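PDB 4HZI: ABC transporter ATP-binding protein from Leptospira interrogans serovar Copenhageni, which probably binds and hydrolyses ATP as the ATPase subunit of an orphan ABC transporter involved in manganese utilization and tolerance. Local coordinates for residues A[126-138]-A[180-192]. Numbering follows the deposited sequence.
Sequences LTVKDTILTGLFH and KKILFLRSIVNEP
Ile132 wedges between three residues of 180-192: its CG1-CD1 arm spans Ile182 and Leu185, while its CG2 methyl meets Val189 CG2. Ile132 CG1 packs on Ile182 CG2 at 4.0 Å, the two side chains crossing at about a right angle; Ile132 CD1 reaches Leu185 CB at 3.8 Å. Val128 CG1 extends this apolar row onto Ile182 CD1. Arg186 closes one flank: with CG anti to its backbone N (chi1 176°) and the chain extended to NE, it lies alongside Thr131 O and across Thr134 and Gly135. Arg186 NE donates to Thr134 OG1 (3.0 Å, 155° at the hydrogen), which sits in the guanidinium plane, while Gly135 CA lies 3.7 Å above one face of the Arg186 guanidinium, offset toward its rim. Thr134 OG1 in turn donates to Thr131 O, so one hydroxyl links the arginine to the helix backbone. Val189 CG1 lies 3.3 Å from Gly135 C, and a water is within hydrogen-bonding distance of Gly135 O and Arg186 O. The axes of segments 128-133 and 180-188 approach to 8.4 Å, crossing at -40°. Helix 176-188 begins within the LSSGE signature of ABC ATPases; helices 128-133 and 148-160, joined through Leu158 on Val128 and Ile132, probably belong to the helical subdomain, whereas Phe184 packs on helix 206-222 and strand 194-198.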
# COMPACT_ATOMS: atom_id res chain seq x y z
N LEU A 126 -0.01 25.08 -4.13
CA LEU A 126 -1.33 25.67 -4.36
C LEU A 126 -2.18 25.55 -3.12
O LEU A 126 -1.94 24.70 -2.27
CB LEU A 126 -2.03 24.95 -5.52
CG LEU A 126 -1.24 24.90 -6.83
CD1 LEU A 126 -1.82 23.90 -7.83
CD2 LEU A 126 -1.16 26.29 -7.44
N THR A 127 -3.19 26.41 -3.01
CA THR A 127 -4.17 26.30 -1.95
C THR A 127 -5.13 25.13 -2.27
O THR A 127 -5.08 24.57 -3.37
CB THR A 127 -4.97 27.59 -1.77
OG1 THR A 127 -5.71 27.88 -2.98
CG2 THR A 127 -4.02 28.78 -1.41
N VAL A 128 -5.99 24.80 -1.30
CA VAL A 128 -7.09 23.86 -1.49
C VAL A 128 -7.99 24.30 -2.65
O VAL A 128 -8.23 23.54 -3.58
CB VAL A 128 -7.90 23.69 -0.18
CG1 VAL A 128 -9.24 23.05 -0.39
CG2 VAL A 128 -7.11 22.89 0.84
N LYS A 129 -8.45 25.55 -2.61
CA LYS A 129 -9.34 26.04 -3.67
C LYS A 129 -8.64 25.95 -5.03
O LYS A 129 -9.23 25.54 -6.04
CB LYS A 129 -9.75 27.48 -3.36
CG LYS A 129 -10.68 28.15 -4.36
CD LYS A 129 -10.67 29.68 -4.18
CE LYS A 129 -9.42 30.29 -4.82
NZ LYS A 129 -9.07 31.64 -4.29
N ASP A 130 -7.38 26.38 -5.07
CA ASP A 130 -6.61 26.37 -6.29
C ASP A 130 -6.48 24.95 -6.86
O ASP A 130 -6.54 24.71 -8.07
CB ASP A 130 -5.22 26.94 -6.03
CG ASP A 130 -5.26 28.44 -5.75
OD1 ASP A 130 -6.22 29.11 -6.21
OD2 ASP A 130 -4.32 28.94 -5.08
N THR A 131 -6.26 24.01 -5.97
CA THR A 131 -6.10 22.61 -6.36
C THR A 131 -7.38 22.10 -6.99
O THR A 131 -7.32 21.39 -7.99
CB THR A 131 -5.69 21.78 -5.12
OG1 THR A 131 -4.41 22.24 -4.66
CG2 THR A 131 -5.60 20.31 -5.46
N ILE A 132 -8.53 22.47 -6.45
CA ILE A 132 -9.77 22.05 -7.03
C ILE A 132 -9.94 22.67 -8.42
O ILE A 132 -10.37 22.02 -9.36
CB ILE A 132 -10.94 22.33 -6.10
CG1 ILE A 132 -10.72 21.55 -4.81
CG2 ILE A 132 -12.27 21.97 -6.77
CD1 ILE A 132 -11.69 21.86 -3.73
N LEU A 133 -9.58 23.93 -8.55
CA LEU A 133 -9.73 24.61 -9.82
C LEU A 133 -8.84 24.02 -10.90
O LEU A 133 -9.22 24.02 -12.06
CB LEU A 133 -9.47 26.12 -9.64
CG LEU A 133 -10.58 26.83 -8.83
CD1 LEU A 133 -10.06 28.17 -8.35
CD2 LEU A 133 -11.85 27.03 -9.65
N THR A 134 -7.68 23.48 -10.56
CA THR A 134 -6.87 22.81 -11.62
C THR A 134 -7.62 21.68 -12.32
O THR A 134 -7.25 21.28 -13.40
CB THR A 134 -5.58 22.22 -11.08
OG1 THR A 134 -5.91 21.22 -10.10
CG2 THR A 134 -4.71 23.31 -10.48
N GLY A 135 -8.68 21.19 -11.70
CA GLY A 135 -9.49 20.14 -12.30
C GLY A 135 -10.35 20.60 -13.44
O GLY A 135 -10.89 19.78 -14.14
N LEU A 136 -10.54 21.90 -13.61
CA LEU A 136 -11.39 22.40 -14.71
C LEU A 136 -10.86 21.95 -16.08
O LEU A 136 -9.64 21.89 -16.32
CB LEU A 136 -11.49 23.91 -14.66
CG LEU A 136 -12.30 24.45 -13.47
CD1 LEU A 136 -12.00 25.93 -13.30
CD2 LEU A 136 -13.79 24.21 -13.61
N PHE A 137 -11.82 21.63 -16.94
CA PHE A 137 -11.65 21.20 -18.33
C PHE A 137 -11.12 22.33 -19.20
O PHE A 137 -11.75 23.40 -19.30
CB PHE A 137 -13.02 20.73 -18.88
CG PHE A 137 -13.09 20.65 -20.39
CD1 PHE A 137 -12.40 19.66 -21.10
CD2 PHE A 137 -13.88 21.56 -21.12
CE1 PHE A 137 -12.47 19.59 -22.49
CE2 PHE A 137 -13.96 21.48 -22.51
CZ PHE A 137 -13.26 20.49 -23.19
N HIS A 138 -9.97 22.08 -19.82
CA HIS A 138 -9.36 23.01 -20.76
C HIS A 138 -9.61 22.47 -22.17
O HIS A 138 -9.16 21.37 -22.49
CB HIS A 138 -7.85 23.17 -20.48
CG HIS A 138 -7.50 23.16 -19.02
ND1 HIS A 138 -7.96 24.11 -18.13
CD2 HIS A 138 -6.75 22.30 -18.29
CE1 HIS A 138 -7.50 23.84 -16.92
NE2 HIS A 138 -6.77 22.75 -16.99
N LYS A 180 -6.68 13.40 -0.06
CA LYS A 180 -7.52 12.57 -0.93
C LYS A 180 -8.93 13.15 -1.04
O LYS A 180 -9.51 13.10 -2.11
CB LYS A 180 -7.55 11.10 -0.49
CG LYS A 180 -6.19 10.40 -0.47
CD LYS A 180 -5.48 10.44 -1.79
CE LYS A 180 -4.12 9.77 -1.73
NZ LYS A 180 -4.17 8.37 -2.19
N LYS A 181 -9.46 13.75 0.04
CA LYS A 181 -10.75 14.43 -0.03
C LYS A 181 -10.73 15.53 -1.04
O LYS A 181 -11.67 15.68 -1.81
CB LYS A 181 -11.14 15.05 1.32
CG LYS A 181 -11.21 14.07 2.47
CD LYS A 181 -11.52 14.79 3.78
CE LYS A 181 -11.29 13.85 4.95
NZ LYS A 181 -11.84 14.41 6.22
N ILE A 182 -9.65 16.29 -1.05
CA ILE A 182 -9.55 17.42 -1.93
C ILE A 182 -9.36 16.97 -3.37
O ILE A 182 -9.95 17.57 -4.31
CB ILE A 182 -8.45 18.41 -1.44
CG1 ILE A 182 -8.85 19.03 -0.08
CG2 ILE A 182 -8.20 19.48 -2.46
CD1 ILE A 182 -10.28 19.46 0.07
N LEU A 183 -8.58 15.90 -3.57
CA LEU A 183 -8.48 15.29 -4.90
C LEU A 183 -9.83 14.75 -5.37
O LEU A 183 -10.14 14.85 -6.57
CB LEU A 183 -7.40 14.23 -4.97
CG LEU A 183 -5.99 14.79 -4.77
CD1 LEU A 183 -4.96 13.67 -4.76
CD2 LEU A 183 -5.66 15.82 -5.83
N PHE A 184 -10.64 14.21 -4.49
CA PHE A 184 -11.97 13.81 -4.87
C PHE A 184 -12.79 15.04 -5.36
O PHE A 184 -13.45 15.00 -6.41
CB PHE A 184 -12.63 13.12 -3.72
CG PHE A 184 -14.04 12.64 -4.00
CD1 PHE A 184 -15.13 13.46 -3.79
CD2 PHE A 184 -14.27 11.37 -4.49
CE1 PHE A 184 -16.43 13.02 -4.02
CE2 PHE A 184 -15.56 10.92 -4.73
CZ PHE A 184 -16.64 11.75 -4.52
N LEU A 185 -12.71 16.15 -4.62
CA LEU A 185 -13.45 17.36 -5.02
C LEU A 185 -13.01 17.85 -6.39
O LEU A 185 -13.84 18.21 -7.25
CB LEU A 185 -13.32 18.46 -3.96
CG LEU A 185 -13.91 18.12 -2.61
CD1 LEU A 185 -13.92 19.30 -1.67
CD2 LEU A 185 -15.33 17.56 -2.81
N ARG A 186 -11.70 17.85 -6.60
CA ARG A 186 -11.12 18.20 -7.87
C ARG A 186 -11.69 17.35 -9.02
O ARG A 186 -11.95 17.86 -10.14
CB ARG A 186 -9.63 18.05 -7.79
CG ARG A 186 -8.94 18.30 -9.11
CD ARG A 186 -7.43 18.16 -9.00
NE ARG A 186 -6.80 18.37 -10.30
CZ ARG A 186 -6.82 17.51 -11.32
NH1 ARG A 186 -7.43 16.33 -11.22
NH2 ARG A 186 -6.24 17.83 -12.48
N SER A 187 -11.87 16.06 -8.73
CA SER A 187 -12.31 15.06 -9.72
C SER A 187 -13.77 15.30 -10.15
O SER A 187 -14.17 14.93 -11.25
CB SER A 187 -12.05 13.60 -9.15
OG SER A 187 -13.11 13.15 -8.31
N ILE A 188 -14.55 15.97 -9.30
CA ILE A 188 -15.94 16.27 -9.62
C ILE A 188 -16.21 17.74 -10.03
O ILE A 188 -17.34 18.10 -10.34
CB ILE A 188 -16.88 15.84 -8.49
CG1 ILE A 188 -16.61 16.62 -7.21
CG2 ILE A 188 -16.73 14.36 -8.26
CD1 ILE A 188 -17.70 16.46 -6.18
N VAL A 189 -15.17 18.55 -10.09
CA VAL A 189 -15.30 19.98 -10.46
C VAL A 189 -16.00 20.21 -11.83
O VAL A 189 -16.71 21.20 -12.00
CB VAL A 189 -13.92 20.70 -10.37
CG1 VAL A 189 -13.07 20.44 -11.61
CG2 VAL A 189 -14.06 22.20 -10.17
N ASN A 190 -15.83 19.30 -12.80
CA ASN A 190 -16.55 19.41 -14.07
C ASN A 190 -17.94 18.81 -14.10
O ASN A 190 -18.56 18.79 -15.15
CB ASN A 190 -15.76 18.77 -15.20
CG ASN A 190 -14.38 19.36 -15.36
OD1 ASN A 190 -13.38 18.63 -15.33
ND2 ASN A 190 -14.31 20.69 -15.50
N GLU A 191 -18.44 18.31 -12.98
CA GLU A 191 -19.74 17.62 -12.96
C GLU A 191 -19.83 16.44 -13.94
O GLU A 191 -20.73 16.37 -14.81
CB GLU A 191 -20.88 18.64 -13.13
CG GLU A 191 -20.85 19.67 -12.00
CD GLU A 191 -21.99 20.67 -12.01
OE1 GLU A 191 -23.12 20.29 -12.37
OE2 GLU A 191 -21.74 21.84 -11.60
N PRO A 192 -18.93 15.46 -13.76
CA PRO A 192 -18.85 14.36 -14.73
C PRO A 192 -19.97 13.36 -14.61
O PRO A 192 -20.61 13.25 -13.58
CB PRO A 192 -17.52 13.70 -14.38
CG PRO A 192 -17.37 13.94 -12.91
CD PRO A 192 -17.98 15.30 -12.67
O HOH W 1 -11.60 17.07 -12.89